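Local coordinates for gene product PA4716 (Pseudomonas aeruginosa, PDB 1U0K), which is of unknown function but belongs to the PhzF family and is probably an isomerase, at residues D11-G20 against L252-V260; S116-A127 against D265-L276. All coordinates share one frame; numbering follows the deposited sequence.

Contact 1 of 2, residues D11-G20 against L252-V260; sequences DVFAERPLTG and LERPSRLDV
G20 and S256 bring the two backbones closest, their CA atoms 5.4 Å apart, where the loop that follows strand 6-12 passes the start of strand 256-262. Two waters bridge the main chains: one donates to F13 O and accepts from R257 N, the other accepts from G20 N and donates to P255 O. The apolar centre is F13 against L258. L258 CG stands over the middle of the F13 ring, 3.7 Å from its centroid and 6° off the normal, a CH-pi contact, while V12 CG1 lies toward the rim of the opposite face. At one end the bend of R254 at chi3 (91°) presents NE and NH2 to G20 O. R254 NE donates to G20 O at 2.7 Å, and R254 NH2 adds a weak bond of 3.0 Å to the same G20 O; T19 CA packs over a guanidinium face. D11 OD1 lies at the guanidinium edge in a long salt bridge, 3.7 Å from R254 NH2, and E43 of the second subunit pairs with that same nitrogen. At the exposed end R257 NH2 meets E15 OE1 at 3.1 Å in a nearly straight bond (168°) that arrives from above the carboxylate plane. Three separate sites, F13 on L258, R254 on G20 O and R257 on E15, thus join the 13-20 loop to strand 256-262 and the loop before it, and R254's positive charge probably eases the closeness of D11 to E43 of the second subunit.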
loop_
_atom_site.group_PDB
_atom_site.type_symbol
_atom_site.label_atom_id
_atom_site.label_comp_id
_atom_site.label_asym_id
_atom_site.label_seq_id
_atom_site.Cartn_x
_atom_site.Cartn_y
_atom_site.Cartn_z
ATOM N N ASP A 11 5.643 -3.661 13.456
ATOM C CA ASP A 11 6.397 -4.492 12.524
ATOM C C ASP A 11 6.545 -5.890 13.082
ATOM O O ASP A 11 6.920 -6.060 14.237
ATOM C CB ASP A 11 7.781 -3.914 12.300
ATOM C CG ASP A 11 7.753 -2.668 11.482
ATOM O OD1 ASP A 11 6.878 -2.543 10.589
ATOM O OD2 ASP A 11 8.568 -1.752 11.669
ATOM N N VAL A 12 6.270 -6.884 12.243
ATOM C CA VAL A 12 6.356 -8.289 12.633
ATOM C C VAL A 12 7.516 -8.951 11.878
ATOM O O VAL A 12 7.776 -8.630 10.708
ATOM C CB VAL A 12 5.036 -9.021 12.330
ATOM C CG1 VAL A 12 5.094 -10.479 12.820
ATOM C CG2 VAL A 12 3.845 -8.288 12.961
ATOM N N PHE A 13 8.191 -9.878 12.556
ATOM C CA PHE A 13 9.466 -10.451 12.093
ATOM C C PHE A 13 10.526 -9.352 11.990
ATOM O O PHE A 13 11.236 -9.227 10.983
ATOM C CB PHE A 13 9.304 -11.207 10.775
ATOM C CG PHE A 13 8.257 -12.296 10.818
ATOM C CD1 PHE A 13 7.146 -12.243 9.988
ATOM C CD2 PHE A 13 8.389 -13.376 11.675
ATOM C CE1 PHE A 13 6.189 -13.234 10.009
ATOM C CE2 PHE A 13 7.426 -14.383 11.702
ATOM C CZ PHE A 13 6.329 -14.312 10.870
ATOM N N ALA A 14 10.632 -8.580 13.067
ATOM C CA ALA A 14 11.410 -7.348 13.112
ATOM C C ALA A 14 12.093 -7.224 14.467
ATOM O O ALA A 14 11.434 -7.125 15.501
ATOM C CB ALA A 14 10.486 -6.137 12.862
ATOM N N GLU A 15 13.424 -7.239 14.470
ATOM C CA GLU A 15 14.174 -7.040 15.700
ATOM C C GLU A 15 14.450 -5.563 15.966
ATOM O O GLU A 15 14.811 -5.203 17.081
ATOM C CB GLU A 15 15.469 -7.855 15.685
ATOM C CG GLU A 15 15.188 -9.340 15.514
ATOM C CD GLU A 15 16.353 -10.256 15.826
ATOM O OE1 GLU A 15 16.498 -11.276 15.105
ATOM O OE2 GLU A 15 17.102 -9.992 16.792
ATOM N N ARG A 16 14.276 -4.724 14.944
ATOM C CA ARG A 16 14.325 -3.268 15.087
ATOM C C ARG A 16 13.139 -2.626 14.366
ATOM O O ARG A 16 12.600 -3.201 13.434
ATOM C CB ARG A 16 15.608 -2.717 14.471
ATOM C CG ARG A 16 16.872 -3.088 15.205
ATOM C CD ARG A 16 18.101 -2.402 14.640
ATOM N NE ARG A 16 18.185 -2.572 13.194
ATOM C CZ ARG A 16 18.710 -3.630 12.582
ATOM N NH1 ARG A 16 19.224 -4.639 13.275
ATOM N NH2 ARG A 16 18.727 -3.675 11.257
ATOM N N PRO A 17 12.739 -1.427 14.774
ATOM C CA PRO A 17 11.665 -0.724 14.065
ATOM C C PRO A 17 12.021 -0.409 12.616
ATOM O O PRO A 17 13.203 -0.282 12.279
ATOM C CB PRO A 17 11.489 0.571 14.862
ATOM C CG PRO A 17 12.689 0.694 15.718
ATOM C CD PRO A 17 13.242 -0.659 15.925
ATOM N N LEU A 18 10.998 -0.257 11.784
ATOM C CA LEU A 18 11.156 0.031 10.353
ATOM C C LEU A 18 11.883 -1.068 9.587
ATOM O O LEU A 18 12.595 -0.804 8.612
ATOM C CB LEU A 18 11.838 1.389 10.146
ATOM C CG LEU A 18 11.209 2.538 10.942
ATOM C CD1 LEU A 18 12.144 3.735 11.006
ATOM C CD2 LEU A 18 9.891 2.938 10.328
ATOM N N THR A 19 11.697 -2.305 10.051
ATOM C CA THR A 19 12.117 -3.500 9.327
ATOM C C THR A 19 10.975 -4.514 9.373
ATOM O O THR A 19 9.956 -4.275 10.010
ATOM C CB THR A 19 13.390 -4.123 9.953
ATOM O OG1 THR A 19 13.110 -4.618 11.272
ATOM C CG2 THR A 19 14.481 -3.090 10.164
ATOM N N GLY A 20 11.151 -5.655 8.717
ATOM C CA GLY A 20 10.144 -6.695 8.754
ATOM C C GLY A 20 8.856 -6.279 8.072
ATOM O O GLY A 20 8.842 -5.416 7.196
ATOM N N LEU A 252 12.672 -7.020 -1.416
ATOM C CA LEU A 252 12.032 -5.746 -1.072
ATOM C C LEU A 252 12.908 -4.884 -0.159
ATOM O O LEU A 252 12.437 -3.891 0.405
ATOM C CB LEU A 252 10.706 -6.016 -0.360
ATOM C CG LEU A 252 9.622 -6.646 -1.222
ATOM C CD1 LEU A 252 8.611 -7.354 -0.337
ATOM C CD2 LEU A 252 8.956 -5.579 -2.086
ATOM N N GLU A 253 14.173 -5.274 -0.003
ATOM C CA GLU A 253 15.105 -4.625 0.919
ATOM C C GLU A 253 14.600 -4.614 2.374
ATOM O O GLU A 253 14.928 -3.721 3.160
ATOM C CB GLU A 253 15.459 -3.214 0.422
ATOM C CG GLU A 253 16.752 -3.177 -0.378
ATOM C CD GLU A 253 16.693 -4.027 -1.629
ATOM O OE1 GLU A 253 16.080 -3.586 -2.628
ATOM O OE2 GLU A 253 17.261 -5.140 -1.617
ATOM N N ARG A 254 13.814 -5.635 2.716
ATOM C CA ARG A 254 13.343 -5.861 4.079
ATOM C C ARG A 254 13.552 -7.332 4.452
ATOM O O ARG A 254 12.591 -8.057 4.730
ATOM C CB ARG A 254 11.866 -5.458 4.210
ATOM C CG ARG A 254 11.683 -3.948 4.347
ATOM C CD ARG A 254 10.249 -3.472 4.278
ATOM N NE ARG A 254 9.625 -3.399 5.603
ATOM C CZ ARG A 254 9.711 -2.362 6.445
ATOM N NH1 ARG A 254 10.376 -1.263 6.120
ATOM N NH2 ARG A 254 9.094 -2.419 7.621
ATOM N N PRO A 255 14.814 -7.768 4.475
ATOM C CA PRO A 255 15.126 -9.158 4.808
ATOM C C PRO A 255 14.643 -9.466 6.217
ATOM O O PRO A 255 14.861 -8.678 7.141
ATOM C CB PRO A 255 16.654 -9.216 4.708
ATOM C CG PRO A 255 17.101 -7.813 4.894
ATOM C CD PRO A 255 16.034 -6.981 4.240
ATOM N N SER A 256 13.963 -10.593 6.355
ATOM C CA SER A 256 13.268 -10.950 7.584
ATOM C C SER A 256 13.488 -12.422 7.887
ATOM O O SER A 256 13.707 -13.228 6.979
ATOM C CB SER A 256 11.768 -10.684 7.451
ATOM O OG SER A 256 11.520 -9.353 7.029
ATOM N N ARG A 257 13.411 -12.753 9.168
ATOM C CA ARG A 257 13.597 -14.113 9.650
ATOM C C ARG A 257 12.331 -14.577 10.346
ATOM O O ARG A 257 11.808 -13.893 11.228
ATOM C CB ARG A 257 14.770 -14.171 10.620
ATOM C CG ARG A 257 16.096 -13.803 9.993
ATOM C CD ARG A 257 17.265 -13.848 10.957
ATOM N NE ARG A 257 17.310 -12.668 11.821
ATOM C CZ ARG A 257 17.704 -11.449 11.440
ATOM N NH1 ARG A 257 18.103 -11.212 10.191
ATOM N NH2 ARG A 257 17.698 -10.450 12.317
ATOM N N LEU A 258 11.836 -15.734 9.929
ATOM C CA LEU A 258 10.632 -16.328 10.478
ATOM C C LEU A 258 11.062 -17.620 11.165
ATOM O O LEU A 258 11.614 -18.514 10.518
ATOM C CB LEU A 258 9.622 -16.627 9.367
ATOM C CG LEU A 258 9.141 -15.463 8.485
ATOM C CD1 LEU A 258 10.114 -15.144 7.348
ATOM C CD2 LEU A 258 7.766 -15.758 7.911
ATOM N N ASP A 259 10.847 -17.707 12.471
ATOM C CA ASP A 259 11.193 -18.899 13.242
ATOM C C ASP A 259 10.096 -19.936 13.090
ATOM O O ASP A 259 8.922 -19.627 13.233
ATOM C CB ASP A 259 11.383 -18.554 14.724
ATOM C CG ASP A 259 12.510 -17.574 14.953
ATOM O OD1 ASP A 259 13.458 -17.559 14.139
ATOM O OD2 ASP A 259 12.547 -16.771 15.910
ATOM N N VAL A 260 10.483 -21.173 12.792
ATOM C CA VAL A 260 9.520 -22.244 12.578
ATOM C C VAL A 260 9.978 -23.530 13.257
ATOM O O VAL A 260 11.158 -23.710 13.515
ATOM C CB VAL A 260 9.282 -22.505 11.075
ATOM C CG1 VAL A 260 8.602 -21.301 10.426
ATOM C CG2 VAL A 260 10.593 -22.832 10.343
HETATM O O HOH W 1 13.767 -10.444 11.007
HETATM O O HOH W 2 13.828 -6.089 7.282
#

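Contact 2 of 2, residues S116-A127 against D265-L276; sequences SGFYAEMDQGRA and DGSVRVGGHVQL
F118-V274, A120-G272 and M122-V270 are hydrogen-bonded pairs where two antiparallel strands meet inside a larger beta-sheet of this PhzF-family protein, 117-126 and 267-276 running at 158° with axes 4.3 Å apart at closest. Packing is tight around Y119, whose CG is anti to the backbone N (chi1 -171°): the ring lies across the glycine backbone, with G272 O over one face and Y119 CD1 3.5 Å from G272 C. Its edge meets the H273 face in a T-shaped pair, centroids 4.9 Å apart and planes at 75°; the hydroxyl's partner is D259. On the other face of the strands F118 CE1 touches L276 CD1 at 3.9 Å and Q124 NE2, which donates to G222 O, lies against V270 CG2; Q124 OE1 is hydrogen-bonded to T162 OG1. On the Y119 face the exposed R269 places NH1 in a salt bridge 3.6 Å from E121 OE2, while E121 OE1 pairs with R110. The contact is looser toward R126 and D265: R126 NE and NH2 both make weak bonds to D265 O, and a water spans A127 N and G266 O. Nearby D123 forms an Asx turn, in which G125 N donates to D123 OD1 at 3.2 Å from above the carboxylate plane.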
loop_
_atom_site.group_PDB
_atom_site.type_symbol
_atom_site.label_atom_id
_atom_site.label_comp_id
_atom_site.label_asym_id
_atom_site.label_seq_id
_atom_site.Cartn_x
_atom_site.Cartn_y
_atom_site.Cartn_z
ATOM N N SER A 116 13.502 -3.988 22.980
ATOM C CA SER A 116 12.612 -2.845 22.762
ATOM C C SER A 116 11.162 -3.265 22.460
ATOM O O SER A 116 10.233 -2.432 22.496
ATOM C CB SER A 116 13.143 -1.972 21.614
ATOM O OG SER A 116 13.384 -2.733 20.430
ATOM N N GLY A 117 10.961 -4.545 22.162
ATOM C CA GLY A 117 9.643 -5.029 21.799
ATOM C C GLY A 117 9.285 -6.358 22.425
ATOM O O GLY A 117 9.365 -6.527 23.646
ATOM N N PHE A 118 8.859 -7.283 21.575
ATOM C CA PHE A 118 8.299 -8.561 21.993
ATOM C C PHE A 118 8.770 -9.682 21.081
ATOM O O PHE A 118 9.254 -9.446 19.979
ATOM C CB PHE A 118 6.757 -8.506 21.964
ATOM C CG PHE A 118 6.180 -7.458 22.873
ATOM C CD1 PHE A 118 6.049 -6.143 22.446
ATOM C CD2 PHE A 118 5.814 -7.774 24.174
ATOM C CE1 PHE A 118 5.566 -5.163 23.308
ATOM C CE2 PHE A 118 5.320 -6.808 25.029
ATOM C CZ PHE A 118 5.191 -5.498 24.593
ATOM N N TYR A 119 8.659 -10.902 21.581
ATOM C CA TYR A 119 8.734 -12.098 20.762
ATOM C C TYR A 119 7.404 -12.805 20.923
ATOM O O TYR A 119 6.958 -13.041 22.041
ATOM C CB TYR A 119 9.873 -13.029 21.207
ATOM C CG TYR A 119 10.082 -14.163 20.238
ATOM C CD1 TYR A 119 10.883 -14.003 19.123
ATOM C CD2 TYR A 119 9.449 -15.384 20.425
ATOM C CE1 TYR A 119 11.062 -15.037 18.220
ATOM C CE2 TYR A 119 9.612 -16.422 19.524
ATOM C CZ TYR A 119 10.418 -16.242 18.425
ATOM O OH TYR A 119 10.574 -17.282 17.542
ATOM N N ALA A 120 6.779 -13.149 19.805
ATOM C CA ALA A 120 5.499 -13.825 19.808
ATOM C C ALA A 120 5.561 -15.103 18.983
ATOM O O ALA A 120 6.273 -15.178 17.983
ATOM C CB ALA A 120 4.420 -12.902 19.277
ATOM N N GLU A 121 4.795 -16.101 19.407
ATOM C CA GLU A 121 4.742 -17.388 18.733
ATOM C C GLU A 121 3.324 -17.920 18.706
ATOM O O GLU A 121 2.545 -17.688 19.623
ATOM C CB GLU A 121 5.641 -18.361 19.484
ATOM C CG GLU A 121 5.767 -19.745 18.893
ATOM C CD GLU A 121 6.616 -20.615 19.794
ATOM O OE1 GLU A 121 7.849 -20.419 19.816
ATOM O OE2 GLU A 121 6.050 -21.467 20.511
HETATM N N MSE A 122 2.993 -18.647 17.647
HETATM C CA MSE A 122 1.674 -19.226 17.493
HETATM C C MSE A 122 1.775 -20.704 17.140
HETATM O O MSE A 122 2.755 -21.129 16.532
HETATM C CB MSE A 122 0.904 -18.491 16.405
HETATM C CG MSE A 122 1.450 -18.693 15.004
HETATM SE SE MSE A 122 0.717 -17.392 13.769
HETATM C CE MSE A 122 -0.830 -18.165 13.456
ATOM N N ASP A 123 0.755 -21.461 17.538
ATOM C CA ASP A 123 0.591 -22.862 17.161
ATOM C C ASP A 123 -0.434 -22.948 16.036
ATOM O O ASP A 123 -1.625 -22.715 16.238
ATOM C CB ASP A 123 0.134 -23.678 18.375
ATOM C CG ASP A 123 0.070 -25.179 18.098
ATOM O OD1 ASP A 123 0.576 -25.642 17.048
ATOM O OD2 ASP A 123 -0.468 -25.978 18.893
ATOM N N GLN A 124 0.046 -23.255 14.833
ATOM C CA GLN A 124 -0.811 -23.346 13.658
ATOM C C GLN A 124 -1.469 -24.717 13.470
ATOM O O GLN A 124 -2.255 -24.907 12.545
ATOM C CB GLN A 124 -0.016 -22.983 12.406
ATOM C CG GLN A 124 0.550 -21.564 12.451
ATOM C CD GLN A 124 0.954 -21.040 11.088
ATOM O OE1 GLN A 124 1.061 -21.798 10.127
ATOM N NE2 GLN A 124 1.179 -19.745 11.001
ATOM N N GLY A 125 -1.159 -25.662 14.351
ATOM C CA GLY A 125 -1.683 -27.013 14.233
ATOM C C GLY A 125 -0.930 -27.774 13.163
ATOM O O GLY A 125 0.099 -27.318 12.671
ATOM N N ARG A 126 -1.422 -28.950 12.801
ATOM C CA ARG A 126 -0.733 -29.737 11.786
ATOM C C ARG A 126 -1.152 -29.291 10.401
ATOM O O ARG A 126 -2.301 -28.929 10.167
ATOM C CB ARG A 126 -0.944 -31.240 11.972
ATOM C CG ARG A 126 -2.346 -31.760 11.821
ATOM C CD ARG A 126 -2.449 -33.227 12.232
ATOM N NE ARG A 126 -1.941 -33.471 13.590
ATOM C CZ ARG A 126 -2.589 -33.183 14.724
ATOM N NH1 ARG A 126 -3.799 -32.628 14.708
ATOM N NH2 ARG A 126 -2.012 -33.441 15.893
ATOM N N ALA A 127 -0.190 -29.306 9.496
ATOM C CA ALA A 127 -0.423 -28.903 8.126
ATOM C C ALA A 127 -1.183 -29.997 7.401
ATOM O O ALA A 127 -0.967 -31.185 7.653
ATOM C CB ALA A 127 0.892 -28.620 7.436
ATOM N N ASP A 265 3.970 -34.297 16.995
ATOM C CA ASP A 265 2.520 -34.364 16.806
ATOM C C ASP A 265 2.140 -34.008 15.368
ATOM O O ASP A 265 1.090 -34.413 14.877
ATOM C CB ASP A 265 1.774 -33.389 17.744
ATOM C CG ASP A 265 2.514 -33.113 19.061
ATOM O OD1 ASP A 265 2.108 -32.159 19.763
ATOM O OD2 ASP A 265 3.498 -33.767 19.481
ATOM N N GLY A 266 2.991 -33.224 14.710
ATOM C CA GLY A 266 2.696 -32.663 13.404
ATOM C C GLY A 266 2.579 -31.152 13.510
ATOM O O GLY A 266 2.788 -30.440 12.526
ATOM N N SER A 267 2.280 -30.674 14.717
ATOM C CA SER A 267 1.982 -29.263 14.965
ATOM C C SER A 267 3.132 -28.359 14.539
ATOM O O SER A 267 4.284 -28.618 14.860
ATOM C CB SER A 267 1.686 -29.042 16.452
ATOM O OG SER A 267 0.532 -29.755 16.855
ATOM N N VAL A 268 2.821 -27.287 13.819
ATOM C CA VAL A 268 3.859 -26.354 13.396
ATOM C C VAL A 268 3.684 -25.052 14.164
ATOM O O VAL A 268 2.579 -24.540 14.279
ATOM C CB VAL A 268 3.862 -26.097 11.865
ATOM C CG1 VAL A 268 2.465 -25.790 11.338
ATOM C CG2 VAL A 268 4.840 -24.989 11.507
ATOM N N ARG A 269 4.773 -24.550 14.711
ATOM C CA ARG A 269 4.742 -23.287 15.422
ATOM C C ARG A 269 5.551 -22.257 14.647
ATOM O O ARG A 269 6.629 -22.555 14.135
ATOM C CB ARG A 269 5.263 -23.468 16.837
ATOM C CG ARG A 269 4.279 -24.194 17.750
ATOM C CD ARG A 269 4.839 -24.556 19.120
ATOM N NE ARG A 269 3.787 -24.922 20.070
ATOM C CZ ARG A 269 3.921 -24.916 21.402
ATOM N NH1 ARG A 269 5.073 -24.558 21.980
ATOM N NH2 ARG A 269 2.893 -25.270 22.169
ATOM N N VAL A 270 5.005 -21.049 14.535
ATOM C CA VAL A 270 5.677 -19.962 13.834
ATOM C C VAL A 270 5.849 -18.786 14.796
ATOM O O VAL A 270 4.922 -18.428 15.502
ATOM C CB VAL A 270 4.873 -19.517 12.596
ATOM C CG1 VAL A 270 5.602 -18.405 11.841
ATOM C CG2 VAL A 270 4.575 -20.704 11.666
ATOM N N GLY A 271 7.040 -18.206 14.840
ATOM C CA GLY A 271 7.317 -17.105 15.750
ATOM C C GLY A 271 8.227 -16.050 15.165
ATOM O O GLY A 271 8.872 -16.247 14.139
ATOM N N GLY A 272 8.284 -14.914 15.841
ATOM C CA GLY A 272 9.130 -13.820 15.432
ATOM C C GLY A 272 9.082 -12.654 16.399
ATOM O O GLY A 272 8.197 -12.572 17.252
ATOM N N HIS A 273 10.047 -11.753 16.249
ATOM C CA HIS A 273 10.085 -10.516 17.004
ATOM C C HIS A 273 9.076 -9.501 16.456
ATOM O O HIS A 273 8.778 -9.482 15.258
ATOM C CB HIS A 273 11.503 -9.936 17.007
ATOM C CG HIS A 273 12.486 -10.773 17.766
ATOM N ND1 HIS A 273 12.635 -10.689 19.132
ATOM C CD2 HIS A 273 13.362 -11.718 17.349
ATOM C CE1 HIS A 273 13.558 -11.551 19.528
ATOM N NE2 HIS A 273 14.021 -12.181 18.464
ATOM N N VAL A 274 8.555 -8.673 17.350
ATOM C CA VAL A 274 7.564 -7.662 17.018
ATOM C C VAL A 274 7.936 -6.343 17.677
ATOM O O VAL A 274 8.278 -6.310 18.850
ATOM C CB VAL A 274 6.155 -8.082 17.490
ATOM C CG1 VAL A 274 5.132 -7.014 17.115
ATOM C CG2 VAL A 274 5.771 -9.449 16.906
ATOM N N GLN A 275 7.875 -5.264 16.902
ATOM C CA GLN A 275 8.093 -3.919 17.403
ATOM C C GLN A 275 6.824 -3.096 17.268
ATOM O O GLN A 275 6.106 -3.229 16.290
ATOM C CB GLN A 275 9.194 -3.231 16.596
ATOM C CG GLN A 275 10.480 -4.023 16.498
ATOM C CD GLN A 275 11.084 -4.367 17.854
ATOM O OE1 GLN A 275 11.178 -3.518 18.741
ATOM N NE2 GLN A 275 11.492 -5.614 18.011
ATOM N N LEU A 276 6.580 -2.220 18.235
ATOM C CA LEU A 276 5.457 -1.291 18.198
ATOM C C LEU A 276 5.979 0.088 17.782
ATOM O O LEU A 276 6.894 0.621 18.403
ATOM C CB LEU A 276 4.783 -1.221 19.561
ATOM C CG LEU A 276 3.757 -2.296 19.915
ATOM C CD1 LEU A 276 4.384 -3.671 19.934
ATOM C CD2 LEU A 276 3.135 -1.972 21.264
HETATM O O HOH W 3 8.183 -2.194 20.611
HETATM O O HOH W 4 -1.023 -28.479 18.450
HETATM O O HOH W 5 2.535 -30.977 9.894
#

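Contacts 1 and 2, with centres about 14 Å apart, meet through neighbouring strands, 256-262 of contact 1 and 267-282 of contact 2. The backbone bond from G271 N to D259 O, 2.9 Å, is probably one of those that pair them. A second probable hydrogen bond, 2.6 Å between D259 OD2 and Y119 OH, ties the strand of contact 1 to the tyrosine of contact 2. F13 also packs on the second pair of strands, with F13 CE2 3.4 Å from G271 O. Both contacts lie in the vicinity of E48, the residue predicted to be the active site: its side chain is about 9 Å from that of F13 and about 10 Å from that of M122.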